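Long-range contacts in UL37 (Suid herpesvirus 1, PDB 4K70), which is an inner tegument protein of the virion, here as its N-terminal half, and probably helps to control the trafficking of viral particles in the cell: residues L358-R369 and Y409-G417; R287-L295 and H306-Q317. All blocks are in the same frame, centred on the assembly; numbering follows the deposited sequence.

Following the chain from the N terminus, helix 260-271 leads into the loop that carries 287-295, and contact 2 folds this loop onto 306-317, the short helix 307-311 and the turns after it, closing ten intervening residues that are neither helix nor strand. The chain then runs through helices 321-329, 333-342 and 347-358 to contact 1, where 358-369 meets 409-417 and closes a largely helical excursion made of most of helix 366-385 and of helices 392-402 and 405-409. The two contacts therefore follow in series, without nesting or crossing. They still touch: R360 forms a salt bridge with D314, and Q317 packs on A367 and Q368, joining the end of 306-317 to the turn before helix 366-385 and to its first residues.

Contact 1: residues L358-R369 and Y409-G417; sequences LDRAPRLTDAQR and YGDVTAALG
L358 packs against V412 and L416 where the turn between helices 347-358 and 366-385 meets the loop after helix 405-409; A415 is the other main apolar contributor. L358 divides its branches: CD1 meets the edge of the Y409 ring, 4.1 Å from CE1, while CD2 lies 3.8 Å from V412 CG2. L364 joins through L416, running side by side with it, CD1 3.7 Å from L416 CD2. A361 CB meets A415 CB, which also sits 3.4 Å from the carbonyl oxygen of P362, a residue preceded by a cis peptide bond.

The polar side rests on R369. Its chain, extended from CG to NE (chi3 170°), runs alongside the carbonyl oxygens of A415 and L416 and brings NE to A415 O at 2.8 Å, a weak hydrogen bond bent to 120°. R369 NH1 forms a salt bridge with D366 OD1 at 3.2 Å, its hydrogen bond weak. T365 and Q368 make a capping box that starts helix 366-385, and Y409 OH hydrogen-bonds to E354, outside both segments.

With the one direct hydrogen bond across so bent, and its arginine paired with a carboxylate of its own helix, the join probably depends chiefly on apolar packing.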
ATOM      1  N   LEU A 358       6.514  25.479  11.631  1.00 21.09           N
ATOM      2  CA  LEU A 358       5.154  25.863  12.009  1.00 22.85           C
ATOM      3  C   LEU A 358       5.131  26.572  13.373  1.00 27.51           C
ATOM      4  O   LEU A 358       4.230  27.361  13.663  1.00 29.89           O
ATOM      5  CB  LEU A 358       4.204  24.661  12.009  1.00 24.22           C
ATOM      6  CG  LEU A 358       3.844  24.121  10.620  1.00 28.97           C
ATOM      7  CD1 LEU A 358       2.825  22.971  10.717  1.00 27.49           C
ATOM      8  CD2 LEU A 358       3.335  25.240   9.741  1.00 22.74           C
ATOM      9  N   ASP A 359       6.130  26.298  14.201  1.00 26.90           N
ATOM     10  CA  ASP A 359       6.226  26.985  15.481  1.00 31.94           C
ATOM     11  C   ASP A 359       6.513  28.480  15.293  1.00 31.29           C
ATOM     12  O   ASP A 359       6.473  29.238  16.247  1.00 34.47           O
ATOM     13  CB  ASP A 359       7.280  26.339  16.389  1.00 30.52           C
ATOM     14  CG  ASP A 359       6.740  25.121  17.154  1.00 44.29           C
ATOM     15  OD1 ASP A 359       5.496  24.944  17.228  1.00 44.50           O
ATOM     16  OD2 ASP A 359       7.565  24.344  17.695  1.00 40.14           O
ATOM     17  N   ARG A 360       6.795  28.906  14.064  1.00 30.48           N
ATOM     18  CA  ARG A 360       7.087  30.316  13.811  1.00 27.02           C
ATOM     19  C   ARG A 360       5.973  31.030  13.085  1.00 28.65           C
ATOM     20  O   ARG A 360       6.012  32.252  12.936  1.00 28.50           O
ATOM     21  CB  ARG A 360       8.391  30.475  13.045  1.00 28.74           C
ATOM     22  CG  ARG A 360       9.559  30.072  13.873  1.00 36.57           C
ATOM     23  CD  ARG A 360      10.867  30.192  13.139  1.00 39.07           C
ATOM     24  NE  ARG A 360      11.932  29.742  14.029  1.00 43.99           N
ATOM     25  CZ  ARG A 360      12.784  30.554  14.641  1.00 42.30           C
ATOM     26  NH1 ARG A 360      12.719  31.865  14.420  1.00 38.77           N
ATOM     27  NH2 ARG A 360      13.711  30.050  15.453  1.00 43.08           N
ATOM     28  N   ALA A 361       4.980  30.270  12.641  1.00 24.01           N
ATOM     29  CA  ALA A 361       3.819  30.832  11.959  1.00 30.42           C
ATOM     30  C   ALA A 361       3.040  31.738  12.914  1.00 26.28           C
ATOM     31  O   ALA A 361       3.093  31.536  14.127  1.00 27.64           O
ATOM     32  CB  ALA A 361       2.927  29.699  11.434  1.00 24.29           C
ATOM     33  N   PRO A 362       2.292  32.722  12.381  1.00 27.23           N
ATOM     34  CA  PRO A 362       2.052  33.020  10.964  1.00 26.96           C
ATOM     35  C   PRO A 362       3.190  33.731  10.233  1.00 28.08           C
ATOM     36  O   PRO A 362       3.223  33.656   9.012  1.00 26.11           O
ATOM     37  CB  PRO A 362       0.831  33.950  11.011  1.00 28.78           C
ATOM     38  CG  PRO A 362       0.935  34.622  12.339  1.00 28.75           C
ATOM     39  CD  PRO A 362       1.432  33.543  13.259  1.00 26.30           C
ATOM     40  N   ARG A 363       4.101  34.402  10.935  1.00 26.62           N
ATOM     41  CA  ARG A 363       5.082  35.223  10.225  1.00 29.77           C
ATOM     42  C   ARG A 363       6.281  34.409   9.750  1.00 30.20           C
ATOM     43  O   ARG A 363       7.292  34.280  10.442  1.00 30.28           O
ATOM     44  CB  ARG A 363       5.513  36.443  11.038  1.00 29.42           C
ATOM     45  CG  ARG A 363       4.353  37.352  11.430  1.00 33.82           C
ATOM     46  CD  ARG A 363       4.819  38.549  12.266  1.00 31.38           C
ATOM     47  NE  ARG A 363       5.648  39.447  11.481  1.00 35.32           N
ATOM     48  CZ  ARG A 363       5.168  40.476  10.796  1.00 32.64           C
ATOM     49  NH1 ARG A 363       3.869  40.737  10.831  1.00 32.25           N
ATOM     50  NH2 ARG A 363       5.986  41.251  10.103  1.00 34.28           N
ATOM     51  N   LEU A 364       6.138  33.865   8.548  1.00 28.10           N
ATOM     52  CA  LEU A 364       7.187  33.090   7.908  1.00 29.66           C
ATOM     53  C   LEU A 364       7.782  33.880   6.757  1.00 29.32           C
ATOM     54  O   LEU A 364       7.075  34.622   6.093  1.00 31.86           O
ATOM     55  CB  LEU A 364       6.594  31.800   7.355  1.00 22.54           C
ATOM     56  CG  LEU A 364       6.046  30.823   8.396  1.00 25.51           C
ATOM     57  CD1 LEU A 364       5.592  29.541   7.703  1.00 19.92           C
ATOM     58  CD2 LEU A 364       7.097  30.532   9.456  1.00 20.83           C
ATOM     59  N   THR A 365       9.079  33.725   6.528  1.00 28.88           N
ATOM     60  CA  THR A 365       9.690  34.229   5.309  1.00 25.95           C
ATOM     61  C   THR A 365       9.451  33.231   4.174  1.00 29.45           C
ATOM     62  O   THR A 365       9.137  32.052   4.414  1.00 24.71           O
ATOM     63  CB  THR A 365      11.200  34.355   5.448  1.00 30.41           C
ATOM     64  OG1 THR A 365      11.772  33.040   5.556  1.00 26.71           O
ATOM     65  CG2 THR A 365      11.569  35.205   6.661  1.00 29.32           C
ATOM     66  N   ASP A 366       9.639  33.686   2.940  1.00 23.54           N
ATOM     67  CA  ASP A 366       9.430  32.805   1.788  1.00 27.94           C
ATOM     68  C   ASP A 366      10.338  31.569   1.840  1.00 29.61           C
ATOM     69  O   ASP A 366       9.917  30.461   1.489  1.00 26.61           O
ATOM     70  CB  ASP A 366       9.633  33.551   0.470  1.00 27.69           C
ATOM     71  CG  ASP A 366       8.515  34.531   0.179  1.00 34.94           C
ATOM     72  OD1 ASP A 366       7.376  34.309   0.645  1.00 38.53           O
ATOM     73  OD2 ASP A 366       8.775  35.522  -0.528  1.00 46.66           O
ATOM     74  N   ALA A 367      11.581  31.755   2.278  1.00 23.26           N
ATOM     75  CA  ALA A 367      12.506  30.629   2.359  1.00 26.89           C
ATOM     76  C   ALA A 367      12.046  29.618   3.418  1.00 27.37           C
ATOM     77  O   ALA A 367      12.195  28.410   3.246  1.00 22.36           O
ATOM     78  CB  ALA A 367      13.920  31.117   2.648  1.00 25.58           C
ATOM     79  N   GLN A 368      11.486  30.125   4.511  1.00 25.11           N
ATOM     80  CA  GLN A 368      10.954  29.268   5.564  1.00 23.42           C
ATOM     81  C   GLN A 368       9.721  28.520   5.085  1.00 25.31           C
ATOM     82  O   GLN A 368       9.495  27.368   5.457  1.00 21.64           O
ATOM     83  CB  GLN A 368      10.616  30.101   6.798  1.00 24.75           C
ATOM     84  CG  GLN A 368      11.851  30.528   7.607  1.00 23.52           C
ATOM     85  CD  GLN A 368      11.519  31.579   8.638  1.00 28.23           C
ATOM     86  OE1 GLN A 368      10.387  32.064   8.696  1.00 24.43           O
ATOM     87  NE2 GLN A 368      12.506  31.942   9.465  1.00 26.93           N
ATOM     88  N   ARG A 369       8.920  29.187   4.267  1.00 24.01           N
ATOM     89  CA  ARG A 369       7.748  28.570   3.656  1.00 26.51           C
ATOM     90  C   ARG A 369       8.123  27.358   2.814  1.00 22.35           C
ATOM     91  O   ARG A 369       7.440  26.341   2.861  1.00 23.92           O
ATOM     92  CB  ARG A 369       7.010  29.578   2.780  1.00 23.82           C
ATOM     93  CG  ARG A 369       6.160  30.564   3.565  1.00 27.10           C
ATOM     94  CD  ARG A 369       5.583  31.642   2.643  1.00 30.46           C
ATOM     95  NE  ARG A 369       4.598  32.442   3.358  1.00 36.40           N
ATOM     96  CZ  ARG A 369       4.808  33.674   3.800  1.00 39.12           C
ATOM     97  NH1 ARG A 369       5.957  34.291   3.543  1.00 43.08           N
ATOM     98  NH2 ARG A 369       3.842  34.308   4.453  1.00 47.58           N
ATOM     99  N   TYR A 409      -3.837  21.543   9.284  1.00 27.71           N
ATOM    100  CA  TYR A 409      -3.150  22.585   8.531  1.00 25.78           C
ATOM    101  C   TYR A 409      -4.004  23.728   8.046  1.00 27.19           C
ATOM    102  O   TYR A 409      -3.474  24.697   7.488  1.00 27.66           O
ATOM    103  CB  TYR A 409      -2.404  21.970   7.344  1.00 28.46           C
ATOM    104  CG  TYR A 409      -1.478  20.876   7.774  1.00 28.06           C
ATOM    105  CD1 TYR A 409      -0.385  21.156   8.577  1.00 28.35           C
ATOM    106  CD2 TYR A 409      -1.700  19.559   7.390  1.00 28.07           C
ATOM    107  CE1 TYR A 409       0.470  20.164   8.980  1.00 29.54           C
ATOM    108  CE2 TYR A 409      -0.847  18.546   7.794  1.00 29.86           C
ATOM    109  CZ  TYR A 409       0.229  18.854   8.590  1.00 30.11           C
ATOM    110  OH  TYR A 409       1.085  17.870   8.992  1.00 28.85           O
ATOM    111  N   GLY A 410      -5.313  23.627   8.246  1.00 29.28           N
ATOM    112  CA  GLY A 410      -6.226  24.642   7.740  1.00 29.20           C
ATOM    113  C   GLY A 410      -5.856  26.042   8.187  1.00 32.46           C
ATOM    114  O   GLY A 410      -6.073  27.019   7.474  1.00 35.82           O
ATOM    115  N   ASP A 411      -5.254  26.130   9.366  1.00 31.80           N
ATOM    116  CA  ASP A 411      -4.956  27.412   9.977  1.00 36.08           C
ATOM    117  C   ASP A 411      -3.567  27.945   9.629  1.00 33.34           C
ATOM    118  O   ASP A 411      -3.278  29.114   9.869  1.00 37.54           O
ATOM    119  CB  ASP A 411      -5.131  27.322  11.501  1.00 39.27           C
ATOM    120  CG  ASP A 411      -6.598  27.301  11.922  1.00 47.43           C
ATOM    121  OD1 ASP A 411      -7.448  27.811  11.155  1.00 51.03           O
ATOM    122  OD2 ASP A 411      -6.902  26.777  13.016  1.00 50.30           O
ATOM    123  N   VAL A 412      -2.705  27.099   9.075  1.00 28.41           N
ATOM    124  CA  VAL A 412      -1.370  27.550   8.672  1.00 28.67           C
ATOM    125  C   VAL A 412      -1.143  27.553   7.162  1.00 26.67           C
ATOM    126  O   VAL A 412      -0.031  27.832   6.707  1.00 26.28           O
ATOM    127  CB  VAL A 412      -0.237  26.709   9.325  1.00 27.76           C
ATOM    128  CG1 VAL A 412      -0.107  27.032  10.818  1.00 28.43           C
ATOM    129  CG2 VAL A 412      -0.457  25.215   9.086  1.00 26.05           C
ATOM    130  N   THR A 413      -2.166  27.239   6.374  1.00 27.22           N
ATOM    131  CA  THR A 413      -1.928  27.157   4.939  1.00 25.56           C
ATOM    132  C   THR A 413      -1.637  28.546   4.379  1.00 28.00           C
ATOM    133  O   THR A 413      -0.699  28.709   3.608  1.00 27.06           O
ATOM    134  CB  THR A 413      -3.057  26.417   4.140  1.00 28.82           C
ATOM    135  OG1 THR A 413      -4.318  27.053   4.361  1.00 36.85           O
ATOM    136  CG2 THR A 413      -3.156  24.963   4.566  1.00 28.26           C
ATOM    137  N   ALA A 414      -2.413  29.545   4.789  1.00 25.54           N
ATOM    138  CA  ALA A 414      -2.134  30.929   4.369  1.00 29.51           C
ATOM    139  C   ALA A 414      -0.705  31.319   4.730  1.00 26.34           C
ATOM    140  O   ALA A 414       0.019  31.842   3.895  1.00 28.80           O
ATOM    141  CB  ALA A 414      -3.135  31.909   4.988  1.00 27.35           C
ATOM    142  N   ALA A 415      -0.291  31.023   5.964  1.00 25.58           N
ATOM    143  CA  ALA A 415       1.048  31.386   6.427  1.00 23.72           C
ATOM    144  C   ALA A 415       2.143  30.690   5.635  1.00 27.69           C
ATOM    145  O   ALA A 415       3.237  31.224   5.463  1.00 29.45           O
ATOM    146  CB  ALA A 415       1.201  31.086   7.921  1.00 25.58           C
ATOM    147  N   LEU A 416       1.840  29.488   5.161  1.00 24.75           N
ATOM    148  CA  LEU A 416       2.759  28.714   4.340  1.00 26.94           C
ATOM    149  C   LEU A 416       2.780  29.205   2.876  1.00 26.83           C
ATOM    150  O   LEU A 416       3.573  28.726   2.060  1.00 26.31           O
ATOM    151  CB  LEU A 416       2.372  27.231   4.406  1.00 24.21           C
ATOM    152  CG  LEU A 416       2.716  26.516   5.711  1.00 24.51           C
ATOM    153  CD1 LEU A 416       2.228  25.079   5.673  1.00 24.26           C
ATOM    154  CD2 LEU A 416       4.223  26.554   5.955  1.00 24.57           C
ATOM    155  N   GLY A 417       1.923  30.172   2.552  1.00 28.26           N
ATOM    156  CA  GLY A 417       1.890  30.738   1.206  1.00 30.34           C
ATOM    157  C   GLY A 417       1.126  29.899   0.193  1.00 30.28           C
ATOM    158  O   GLY A 417       1.306  30.045  -1.019  1.00 31.17           O
TER

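Contact 2: residues R287-L295 and H306-Q317; sequences RLRTDQGVL and HVAAAADLDHTQ. With NA (sodium ion), chain J.
H306 and T290 hold the loop 287-295 against the short helix 307-311 and the loop that follows it, H306 being the N-cap residue of that helix. The imidazole is sandwiched: L288 CD1 makes a CH-pi contact over one face, 4.0 Å from the ring centroid, and A309 CB lies on the opposite side, toward the ring's rim. V294 CG2 comes at the ring edge. The ring is carried out toward the loop by a chi1 of 179°, which sets CG opposite the backbone N, and NE2 donates almost in its plane to R289 O, 2.8 Å away and nearly in line with the carbonyl.

T290 meets D312 at about a right angle, its OG1 donating to the anti lone pair of D312 OD2 at 2.7 Å; the same hydroxyl oxygen accepts from R287 NH1 and also bonds R258, while its CG2 lies against the backbone of A308 and A309. D312, which with D314 can bind calcium, though no such ion is bound here, has OD1 met from above the carboxylate plane by H315 ND1.

L295 CD2 and T316 CG2 touch tip to tip. Q292, bent at chi2 (81°), turns OE1 to Q317 N at 2.9 Å, and a sodium ion is bound by this OE1 at 2.9 Å and by H315 O at 2.5 Å.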
ATOM      1  N   ARG A 287      29.761  19.218  18.441  1.00 41.33           N
ATOM      2  CA  ARG A 287      28.544  19.149  17.656  1.00 38.82           C
ATOM      3  C   ARG A 287      28.767  19.866  16.337  1.00 37.38           C
ATOM      4  O   ARG A 287      29.662  20.716  16.217  1.00 32.39           O
ATOM      5  CB  ARG A 287      27.379  19.783  18.403  1.00 40.70           C
ATOM      6  CG  ARG A 287      27.419  21.292  18.383  1.00 33.43           C
ATOM      7  CD  ARG A 287      26.169  21.893  19.003  1.00 39.51           C
ATOM      8  NE  ARG A 287      26.339  23.335  19.126  1.00 36.89           N
ATOM      9  CZ  ARG A 287      25.884  24.230  18.257  1.00 39.37           C
ATOM     10  NH1 ARG A 287      25.182  23.849  17.201  1.00 38.92           N
ATOM     11  NH2 ARG A 287      26.121  25.517  18.459  1.00 42.32           N
ATOM     12  N   LEU A 288      27.966  19.501  15.339  1.00 31.88           N
ATOM     13  CA  LEU A 288      28.014  20.168  14.052  1.00 31.58           C
ATOM     14  C   LEU A 288      27.553  21.615  14.209  1.00 31.31           C
ATOM     15  O   LEU A 288      26.586  21.887  14.928  1.00 33.33           O
ATOM     16  CB  LEU A 288      27.117  19.443  13.055  1.00 27.90           C
ATOM     17  CG  LEU A 288      27.545  18.030  12.655  1.00 28.59           C
ATOM     18  CD1 LEU A 288      26.495  17.400  11.759  1.00 27.36           C
ATOM     19  CD2 LEU A 288      28.901  18.057  11.957  1.00 27.53           C
ATOM     20  N   ARG A 289      28.260  22.531  13.556  1.00 31.17           N
ATOM     21  CA  ARG A 289      27.844  23.923  13.460  1.00 31.43           C
ATOM     22  C   ARG A 289      26.418  24.011  12.897  1.00 35.50           C
ATOM     23  O   ARG A 289      26.028  23.206  12.035  1.00 29.55           O
ATOM     24  CB  ARG A 289      28.809  24.696  12.550  1.00 30.95           C
ATOM     25  CG  ARG A 289      30.262  24.707  13.029  1.00 30.13           C
ATOM     26  CD  ARG A 289      31.199  25.199  11.944  1.00 30.99           C
ATOM     27  NE  ARG A 289      30.731  26.456  11.364  1.00 33.10           N
ATOM     28  CZ  ARG A 289      31.274  27.037  10.302  1.00 37.24           C
ATOM     29  NH1 ARG A 289      32.320  26.481   9.708  1.00 37.72           N
ATOM     30  NH2 ARG A 289      30.780  28.176   9.839  1.00 38.25           N
ATOM     31  N   THR A 290      25.637  24.968  13.401  1.00 30.42           N
ATOM     32  CA  THR A 290      24.315  25.240  12.852  1.00 29.79           C
ATOM     33  C   THR A 290      24.206  26.700  12.417  1.00 33.78           C
ATOM     34  O   THR A 290      23.105  27.227  12.272  1.00 32.77           O
ATOM     35  CB  THR A 290      23.160  24.869  13.821  1.00 34.21           C
ATOM     36  OG1 THR A 290      23.325  25.550  15.071  1.00 32.37           O
ATOM     37  CG2 THR A 290      23.095  23.340  14.073  1.00 29.82           C
ATOM     38  N   ASP A 291      25.354  27.340  12.189  1.00 30.05           N
ATOM     39  CA  ASP A 291      25.386  28.706  11.673  1.00 31.86           C
ATOM     40  C   ASP A 291      25.385  28.687  10.148  1.00 35.34           C
ATOM     41  O   ASP A 291      25.656  27.651   9.537  1.00 33.45           O
ATOM     42  CB  ASP A 291      26.607  29.480  12.196  1.00 32.28           C
ATOM     43  CG  ASP A 291      27.919  28.932  11.672  1.00 32.49           C
ATOM     44  OD1 ASP A 291      28.432  27.954  12.247  1.00 32.83           O
ATOM     45  OD2 ASP A 291      28.443  29.479  10.686  1.00 36.39           O
ATOM     46  N   GLN A 292      25.081  29.831   9.540  1.00 31.00           N
ATOM     47  CA  GLN A 292      24.893  29.912   8.089  1.00 34.52           C
ATOM     48  C   GLN A 292      26.128  29.455   7.317  1.00 35.96           C
ATOM     49  O   GLN A 292      26.018  29.008   6.180  1.00 38.44           O
ATOM     50  CB  GLN A 292      24.506  31.343   7.669  1.00 36.03           C
ATOM     51  CG  GLN A 292      24.124  31.505   6.193  1.00 33.08           C
ATOM     52  CD  GLN A 292      22.676  31.084   5.878  1.00 39.86           C
ATOM     53  OE1 GLN A 292      21.791  31.140   6.741  1.00 33.07           O
ATOM     54  NE2 GLN A 292      22.434  30.672   4.630  1.00 38.06           N
ATOM     55  N   GLY A 293      27.298  29.562   7.942  1.00 36.35           N
ATOM     56  CA  GLY A 293      28.548  29.168   7.314  1.00 36.48           C
ATOM     57  C   GLY A 293      28.717  27.672   7.102  1.00 35.90           C
ATOM     58  O   GLY A 293      29.542  27.243   6.297  1.00 36.44           O
ATOM     59  N   VAL A 294      27.939  26.872   7.824  1.00 34.00           N
ATOM     60  CA  VAL A 294      28.018  25.425   7.679  1.00 31.96           C
ATOM     61  C   VAL A 294      27.438  24.979   6.337  1.00 32.87           C
ATOM     62  O   VAL A 294      27.737  23.889   5.864  1.00 34.65           O
ATOM     63  CB  VAL A 294      27.301  24.682   8.836  1.00 32.99           C
ATOM     64  CG1 VAL A 294      25.793  24.774   8.694  1.00 28.67           C
ATOM     65  CG2 VAL A 294      27.733  23.218   8.879  1.00 26.94           C
ATOM     66  N   LEU A 295      26.613  25.821   5.721  1.00 34.50           N
ATOM     67  CA  LEU A 295      25.950  25.441   4.467  1.00 34.75           C
ATOM     68  C   LEU A 295      26.936  25.136   3.335  1.00 38.18           C
ATOM     69  O   LEU A 295      26.737  24.194   2.560  1.00 35.80           O
ATOM     70  CB  LEU A 295      24.934  26.501   4.036  1.00 36.24           C
ATOM     71  CG  LEU A 295      23.472  26.185   4.391  1.00 40.15           C
ATOM     72  CD1 LEU A 295      23.378  24.981   5.312  1.00 33.22           C
ATOM     73  CD2 LEU A 295      22.791  27.373   5.015  1.00 35.87           C
ATOM     74  N   HIS A 306      21.310  17.652   7.240  1.00 19.95           N
ATOM     75  CA  HIS A 306      21.855  18.180   8.491  1.00 20.66           C
ATOM     76  C   HIS A 306      20.670  18.870   9.158  1.00 20.96           C
ATOM     77  O   HIS A 306      20.503  20.078   9.062  1.00 21.85           O
ATOM     78  CB  HIS A 306      22.983  19.169   8.178  1.00 19.67           C
ATOM     79  CG  HIS A 306      23.603  19.806   9.387  1.00 25.71           C
ATOM     80  ND1 HIS A 306      23.283  19.445  10.670  1.00 25.63           N
ATOM     81  CD2 HIS A 306      24.535  20.789   9.488  1.00 28.35           C
ATOM     82  CE1 HIS A 306      23.987  20.178  11.522  1.00 27.64           C
ATOM     83  NE2 HIS A 306      24.755  20.995  10.831  1.00 28.73           N
ATOM     84  N   VAL A 307      19.804  18.083   9.787  1.00 23.41           N
ATOM     85  CA  VAL A 307      18.492  18.590  10.186  1.00 20.78           C
ATOM     86  C   VAL A 307      18.586  19.606  11.335  1.00 24.69           C
ATOM     87  O   VAL A 307      17.765  20.518  11.435  1.00 27.68           O
ATOM     88  CB  VAL A 307      17.519  17.430  10.513  1.00 23.24           C
ATOM     89  CG1 VAL A 307      17.846  16.811  11.875  1.00 24.02           C
ATOM     90  CG2 VAL A 307      16.057  17.898  10.438  1.00 18.56           C
ATOM     91  N   ALA A 308      19.601  19.471  12.182  1.00 22.60           N
ATOM     92  CA  ALA A 308      19.787  20.428  13.266  1.00 25.50           C
ATOM     93  C   ALA A 308      20.057  21.837  12.720  1.00 25.55           C
ATOM     94  O   ALA A 308      19.538  22.817  13.247  1.00 26.99           O
ATOM     95  CB  ALA A 308      20.900  19.980  14.210  1.00 23.40           C
ATOM     96  N   ALA A 309      20.854  21.938  11.660  1.00 27.84           N
ATOM     97  CA  ALA A 309      21.098  23.230  11.024  1.00 29.35           C
ATOM     98  C   ALA A 309      19.830  23.774  10.372  1.00 27.48           C
ATOM     99  O   ALA A 309      19.500  24.952  10.505  1.00 28.42           O
ATOM    100  CB  ALA A 309      22.211  23.116   9.985  1.00 25.29           C
ATOM    101  N   ALA A 310      19.129  22.907   9.657  1.00 24.87           N
ATOM    102  CA  ALA A 310      17.941  23.309   8.922  1.00 26.46           C
ATOM    103  C   ALA A 310      16.857  23.777   9.883  1.00 24.58           C
ATOM    104  O   ALA A 310      16.071  24.662   9.550  1.00 28.11           O
ATOM    105  CB  ALA A 310      17.442  22.157   8.051  1.00 23.10           C
ATOM    106  N   ALA A 311      16.842  23.203  11.081  1.00 20.74           N
ATOM    107  CA  ALA A 311      15.872  23.582  12.108  1.00 24.18           C
ATOM    108  C   ALA A 311      16.280  24.825  12.938  1.00 26.65           C
ATOM    109  O   ALA A 311      15.463  25.386  13.646  1.00 27.31           O
ATOM    110  CB  ALA A 311      15.582  22.390  13.040  1.00 23.38           C
ATOM    111  N   ASP A 312      17.531  25.256  12.840  1.00 24.42           N
ATOM    112  CA  ASP A 312      17.999  26.385  13.631  1.00 26.41           C
ATOM    113  C   ASP A 312      17.702  27.697  12.903  1.00 26.36           C
ATOM    114  O   ASP A 312      18.610  28.375  12.431  1.00 25.78           O
ATOM    115  CB  ASP A 312      19.495  26.263  13.890  1.00 29.98           C
ATOM    116  CG  ASP A 312      19.955  27.134  15.056  1.00 35.98           C
ATOM    117  OD1 ASP A 312      19.130  27.903  15.591  1.00 38.45           O
ATOM    118  OD2 ASP A 312      21.141  27.060  15.426  1.00 36.52           O
ATOM    119  N   LEU A 313      16.425  28.051  12.840  1.00 24.55           N
ATOM    120  CA  LEU A 313      15.945  29.066  11.914  1.00 26.65           C
ATOM    121  C   LEU A 313      16.392  30.479  12.280  1.00 29.62           C
ATOM    122  O   LEU A 313      16.382  31.391  11.436  1.00 24.81           O
ATOM    123  CB  LEU A 313      14.424  28.994  11.816  1.00 28.44           C
ATOM    124  CG  LEU A 313      13.894  27.686  11.209  1.00 32.26           C
ATOM    125  CD1 LEU A 313      12.383  27.641  11.278  1.00 31.23           C
ATOM    126  CD2 LEU A 313      14.361  27.552   9.780  1.00 27.14           C
ATOM    127  N   ASP A 314      16.782  30.668  13.535  1.00 25.56           N
ATOM    128  CA  ASP A 314      17.248  31.983  13.958  1.00 28.37           C
ATOM    129  C   ASP A 314      18.610  32.293  13.373  1.00 27.22           C
ATOM    130  O   ASP A 314      18.969  33.450  13.214  1.00 27.39           O
ATOM    131  CB  ASP A 314      17.295  32.076  15.487  1.00 29.25           C
ATOM    132  CG  ASP A 314      15.918  32.150  16.097  1.00 34.32           C
ATOM    133  OD1 ASP A 314      15.040  32.787  15.475  1.00 34.06           O
ATOM    134  OD2 ASP A 314      15.705  31.571  17.185  1.00 34.40           O
ATOM    135  N   HIS A 315      19.372  31.254  13.063  1.00 23.22           N
ATOM    136  CA  HIS A 315      20.769  31.430  12.680  1.00 28.52           C
ATOM    137  C   HIS A 315      20.995  31.127  11.209  1.00 31.08           C
ATOM    138  O   HIS A 315      21.814  31.772  10.552  1.00 33.93           O
ATOM    139  CB  HIS A 315      21.677  30.515  13.514  1.00 27.90           C
ATOM    140  CG  HIS A 315      21.788  30.925  14.947  1.00 33.11           C
ATOM    141  ND1 HIS A 315      20.859  30.564  15.897  1.00 29.99           N
ATOM    142  CD2 HIS A 315      22.714  31.679  15.588  1.00 34.03           C
ATOM    143  CE1 HIS A 315      21.206  31.075  17.067  1.00 33.27           C
ATOM    144  NE2 HIS A 315      22.328  31.757  16.907  1.00 35.42           N
ATOM    145  N   THR A 316      20.241  30.159  10.697  1.00 30.02           N
ATOM    146  CA  THR A 316      20.523  29.561   9.400  1.00 29.67           C
ATOM    147  C   THR A 316      19.262  29.357   8.581  1.00 25.95           C
ATOM    148  O   THR A 316      18.241  28.895   9.093  1.00 27.46           O
ATOM    149  CB  THR A 316      21.224  28.205   9.611  1.00 31.23           C
ATOM    150  OG1 THR A 316      22.545  28.445  10.110  1.00 33.11           O
ATOM    151  CG2 THR A 316      21.296  27.391   8.322  1.00 32.19           C
ATOM    152  N   GLN A 317      19.345  29.706   7.307  1.00 27.86           N
ATOM    153  CA  GLN A 317      18.265  29.458   6.364  1.00 28.23           C
ATOM    154  C   GLN A 317      18.743  28.491   5.273  1.00 29.67           C
ATOM    155  O   GLN A 317      19.507  28.871   4.387  1.00 28.04           O
ATOM    156  CB  GLN A 317      17.785  30.773   5.740  1.00 26.56           C
ATOM    157  CG  GLN A 317      16.590  30.600   4.822  1.00 26.54           C
ATOM    158  CD  GLN A 317      15.440  29.890   5.511  1.00 26.14           C
ATOM    159  OE1 GLN A 317      14.819  30.438   6.434  1.00 29.49           O
ATOM    160  NE2 GLN A 317      15.173  28.645   5.099  1.00 26.71           N
TER
HETATM  161 NA    NA J1011      21.554  33.374   8.590  1.00 44.05          NA
HETATM  162  O   HOH W   1      24.300  32.115  11.206  1.00 28.88           O